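Local coordinates for periplasmic binding protein (Mycobacterium smegmatis, PDB 4MDY) that probably captures an iron-containing solute outside the membrane and delivers it to an ABC transporter, as other family 8 solute-binding proteins do, at residues P30-E40 with L95-A105. Residues are numbered along the deposited sequence; the frame is centred on the assembly and turned at random.
Sequences PQRVVSAGLTE and LKPDLIVATNA
At one end of the strand pair Asp98 and Arg32 each use a side chain to bind the other segment's backbone, a compact example of how polar side chains take up backbone groups where strand pairing has not yet begun. The carboxylate of Asp98 accepts two successive amides: OD2 takes Gln31 N at 2.7 Å through its syn lone pair, while OD1 takes Arg32 N at 2.8 Å from above the carboxylate plane. Its CG sits between backbone N and carbonyl carbon (chi1 63°), which brings the carboxylate to the amides of Gln31 and Arg32. Arg32 O in turn receives Asp98 N and, weakly, Leu99 N. The guanidinium reaches the turn after helix 89-94, where NE and NH2 grip Leu95 O side-on, NH2 at 2.9 Å, and NE is shared with Lys96 O; both oxygens lie near the guanidinium plane, although NE stands above the carbonyl plane of Lys96.

Parallel strand pairing follows. Val34 N binds Leu99 O, Val34 O accepts Val101 N at 2.8 Å, and Ala36 N binds Val101 O. Val34 CG2 packs on Pro97 CB at 3.5 Å on the face covered by Ile92, and Val33 CG1 meets Val101 CG2 on the other.

Past the strands, Glu40 bends at chi2 (97°) and slides by Val101, bringing OE2 to Asn104 N at 2.9 Å, with a weak bond from Thr103 N; OE1 receives Thr39 N of its own loop. Asn104 accepts Leu38 N at its backbone O and donates from ND2 to Thr39 OG1 at 2.8 Å, while Phe131 N satisfies its OD1. Gln137 of helix 134-144 also bonds Thr39 OG1.

Amides donated to the buried Glu40 carboxylate probably help stabilise a negative charge there. Carboxylates beyond both ends of the strand pair thus bind backbone N-H groups of the facing segment in the N-terminal lobe, whose helix-flanked parallel sheet is as expected for this family.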
loop_
_atom_site.group_PDB
_atom_site.type_symbol
_atom_site.label_atom_id
_atom_site.label_comp_id
_atom_site.label_asym_id
_atom_site.label_seq_id
_atom_site.Cartn_x
_atom_site.Cartn_y
_atom_site.Cartn_z
ATOM N N PRO A 30 11.852 19.982 6.322
ATOM C CA PRO A 30 13.080 19.295 5.949
ATOM C C PRO A 30 13.445 19.488 4.482
ATOM O O PRO A 30 12.576 19.454 3.623
ATOM C CB PRO A 30 12.758 17.832 6.243
ATOM C CG PRO A 30 11.282 17.739 6.049
ATOM C CD PRO A 30 10.748 19.035 6.579
ATOM N N GLN A 31 14.730 19.686 4.220
ATOM C CA GLN A 31 15.244 19.956 2.870
ATOM C C GLN A 31 15.699 18.694 2.134
ATOM O O GLN A 31 15.661 18.650 0.902
ATOM C CB GLN A 31 16.435 20.918 2.947
ATOM C CG GLN A 31 16.217 22.140 3.828
ATOM C CD GLN A 31 15.126 23.040 3.298
ATOM O OE1 GLN A 31 14.007 23.047 3.816
ATOM N NE2 GLN A 31 15.438 23.797 2.254
ATOM N N ARG A 32 16.151 17.694 2.888
ATOM C CA ARG A 32 16.682 16.457 2.337
ATOM C C ARG A 32 16.056 15.231 3.011
ATOM O O ARG A 32 16.581 14.704 3.997
ATOM C CB ARG A 32 18.207 16.421 2.508
ATOM C CG ARG A 32 18.949 17.460 1.684
ATOM C CD ARG A 32 20.450 17.383 1.923
ATOM N NE ARG A 32 21.060 16.165 1.372
ATOM C CZ ARG A 32 21.313 15.964 0.080
ATOM N NH1 ARG A 32 21.004 16.889 -0.823
ATOM N NH2 ARG A 32 21.873 14.826 -0.318
ATOM N N VAL A 33 14.953 14.752 2.450
ATOM C CA VAL A 33 14.226 13.637 3.033
ATOM C C VAL A 33 14.566 12.298 2.368
ATOM O O VAL A 33 14.476 12.145 1.147
ATOM C CB VAL A 33 12.699 13.865 2.943
ATOM C CG1 VAL A 33 11.955 12.761 3.672
ATOM C CG2 VAL A 33 12.323 15.216 3.524
ATOM N N VAL A 34 14.932 11.328 3.194
ATOM C CA VAL A 34 15.105 9.952 2.764
ATOM C C VAL A 34 13.858 9.129 3.094
ATOM O O VAL A 34 13.420 9.080 4.249
ATOM C CB VAL A 34 16.322 9.321 3.451
ATOM C CG1 VAL A 34 16.301 7.811 3.314
ATOM C CG2 VAL A 34 17.604 9.913 2.888
ATOM N N SER A 35 13.305 8.482 2.066
ATOM C CA SER A 35 12.238 7.509 2.231
ATOM C C SER A 35 12.859 6.117 2.347
ATOM O O SER A 35 13.314 5.529 1.346
ATOM C CB SER A 35 11.268 7.566 1.057
ATOM O OG SER A 35 10.168 6.701 1.281
ATOM N N ALA A 36 12.883 5.596 3.571
ATOM C CA ALA A 36 13.609 4.371 3.882
ATOM C C ALA A 36 12.730 3.103 3.898
ATOM O O ALA A 36 13.252 1.983 4.001
ATOM C CB ALA A 36 14.349 4.532 5.207
ATOM N N GLY A 37 11.415 3.270 3.773
ATOM C CA GLY A 37 10.499 2.132 3.718
ATOM C C GLY A 37 9.889 1.899 2.347
ATOM O O GLY A 37 10.241 2.553 1.375
ATOM N N LEU A 38 8.932 0.985 2.291
ATOM C CA LEU A 38 8.431 0.456 1.034
ATOM C C LEU A 38 7.395 1.313 0.314
ATOM O O LEU A 38 7.214 1.147 -0.891
ATOM C CB LEU A 38 7.866 -0.954 1.266
ATOM C CG LEU A 38 8.890 -1.965 1.798
ATOM C CD1 LEU A 38 8.244 -3.310 2.083
ATOM C CD2 LEU A 38 10.049 -2.130 0.813
ATOM N N THR A 39 6.716 2.220 1.023
ATOM C CA THR A 39 5.599 2.971 0.419
ATOM C C THR A 39 5.550 4.474 0.749
ATOM O O THR A 39 4.712 5.194 0.199
ATOM C CB THR A 39 4.244 2.357 0.845
ATOM O OG1 THR A 39 4.162 2.340 2.273
ATOM C CG2 THR A 39 4.074 0.937 0.310
ATOM N N GLU A 40 6.440 4.953 1.617
ATOM C CA GLU A 40 6.368 6.319 2.149
ATOM C C GLU A 40 6.536 7.410 1.095
ATOM O O GLU A 40 6.096 8.551 1.308
ATOM C CB GLU A 40 7.403 6.528 3.263
ATOM C CG GLU A 40 7.150 5.700 4.512
ATOM C CD GLU A 40 7.957 4.422 4.550
ATOM O OE1 GLU A 40 7.934 3.694 3.543
ATOM O OE2 GLU A 40 8.604 4.145 5.588
ATOM N N LEU A 95 23.998 9.989 2.278
ATOM C CA LEU A 95 23.061 10.909 1.634
ATOM C C LEU A 95 22.794 12.192 2.445
ATOM O O LEU A 95 22.151 13.117 1.946
ATOM C CB LEU A 95 21.744 10.187 1.308
ATOM C CG LEU A 95 21.868 9.093 0.241
ATOM C CD1 LEU A 95 20.699 8.119 0.300
ATOM C CD2 LEU A 95 21.995 9.695 -1.151
ATOM N N LYS A 96 23.289 12.254 3.681
ATOM C CA LYS A 96 23.225 13.481 4.484
ATOM C C LYS A 96 21.806 14.046 4.584
ATOM O O LYS A 96 21.582 15.221 4.323
ATOM C CB LYS A 96 24.163 14.554 3.908
ATOM C CG LYS A 96 25.625 14.151 3.859
ATOM C CD LYS A 96 26.228 14.128 5.251
ATOM C CE LYS A 96 27.708 13.794 5.202
ATOM N NZ LYS A 96 28.267 13.604 6.568
ATOM N N PRO A 97 20.842 13.206 4.960
ATOM C CA PRO A 97 19.467 13.693 5.023
ATOM C C PRO A 97 19.274 14.580 6.239
ATOM O O PRO A 97 20.119 14.581 7.132
ATOM C CB PRO A 97 18.662 12.411 5.165
ATOM C CG PRO A 97 19.571 11.475 5.891
ATOM C CD PRO A 97 20.973 11.838 5.489
ATOM N N ASP A 98 18.193 15.351 6.259
ATOM C CA ASP A 98 17.760 16.013 7.493
ATOM C C ASP A 98 16.451 15.418 8.037
ATOM O O ASP A 98 15.978 15.823 9.091
ATOM C CB ASP A 98 17.690 17.539 7.331
ATOM C CG ASP A 98 16.659 17.998 6.308
ATOM O OD1 ASP A 98 15.996 17.155 5.658
ATOM O OD2 ASP A 98 16.519 19.236 6.144
ATOM N N LEU A 99 15.876 14.454 7.313
ATOM C CA LEU A 99 14.760 13.654 7.829
ATOM C C LEU A 99 14.784 12.273 7.199
ATOM O O LEU A 99 14.949 12.134 5.980
ATOM C CB LEU A 99 13.411 14.315 7.541
ATOM C CG LEU A 99 12.186 13.606 8.154
ATOM C CD1 LEU A 99 12.160 13.733 9.672
ATOM C CD2 LEU A 99 10.890 14.162 7.590
ATOM N N ILE A 100 14.618 11.256 8.031
ATOM C CA ILE A 100 14.534 9.886 7.567
ATOM C C ILE A 100 13.151 9.359 7.907
ATOM O O ILE A 100 12.782 9.287 9.080
ATOM C CB ILE A 100 15.617 8.998 8.211
ATOM C CG1 ILE A 100 17.016 9.529 7.861
ATOM C CG2 ILE A 100 15.489 7.559 7.730
ATOM C CD1 ILE A 100 18.118 8.963 8.731
ATOM N N VAL A 101 12.392 8.994 6.883
ATOM C CA VAL A 101 11.075 8.429 7.075
ATOM C C VAL A 101 11.154 6.915 6.939
ATOM O O VAL A 101 11.491 6.387 5.863
ATOM C CB VAL A 101 10.065 9.015 6.076
ATOM C CG1 VAL A 101 8.685 8.443 6.330
ATOM C CG2 VAL A 101 10.030 10.531 6.189
ATOM N N ALA A 102 10.850 6.223 8.041
ATOM C CA ALA A 102 10.947 4.774 8.095
ATOM C C ALA A 102 9.788 4.161 8.876
ATOM O O ALA A 102 9.978 3.500 9.898
ATOM C CB ALA A 102 12.288 4.350 8.682
ATOM N N THR A 103 8.579 4.372 8.369
ATOM C CA THR A 103 7.378 3.853 9.008
ATOM C C THR A 103 7.024 2.460 8.489
ATOM O O THR A 103 6.324 1.713 9.164
ATOM C CB THR A 103 6.177 4.799 8.783
ATOM O OG1 THR A 103 5.917 4.921 7.380
ATOM C CG2 THR A 103 6.459 6.167 9.352
ATOM N N ASN A 104 7.540 2.109 7.309
ATOM C CA ASN A 104 7.219 0.852 6.637
ATOM C C ASN A 104 8.504 0.188 6.143
ATOM O O ASN A 104 8.643 -0.133 4.961
ATOM C CB ASN A 104 6.272 1.139 5.466
ATOM C CG ASN A 104 5.651 -0.116 4.872
ATOM O OD1 ASN A 104 5.731 -1.207 5.435
ATOM N ND2 ASN A 104 5.005 0.043 3.732
ATOM N N ALA A 105 9.432 -0.004 7.076
ATOM C CA ALA A 105 10.806 -0.402 6.775
ATOM C C ALA A 105 11.336 -1.557 7.650
ATOM O O ALA A 105 12.503 -1.938 7.527
ATOM C CB ALA A 105 11.708 0.815 6.918
#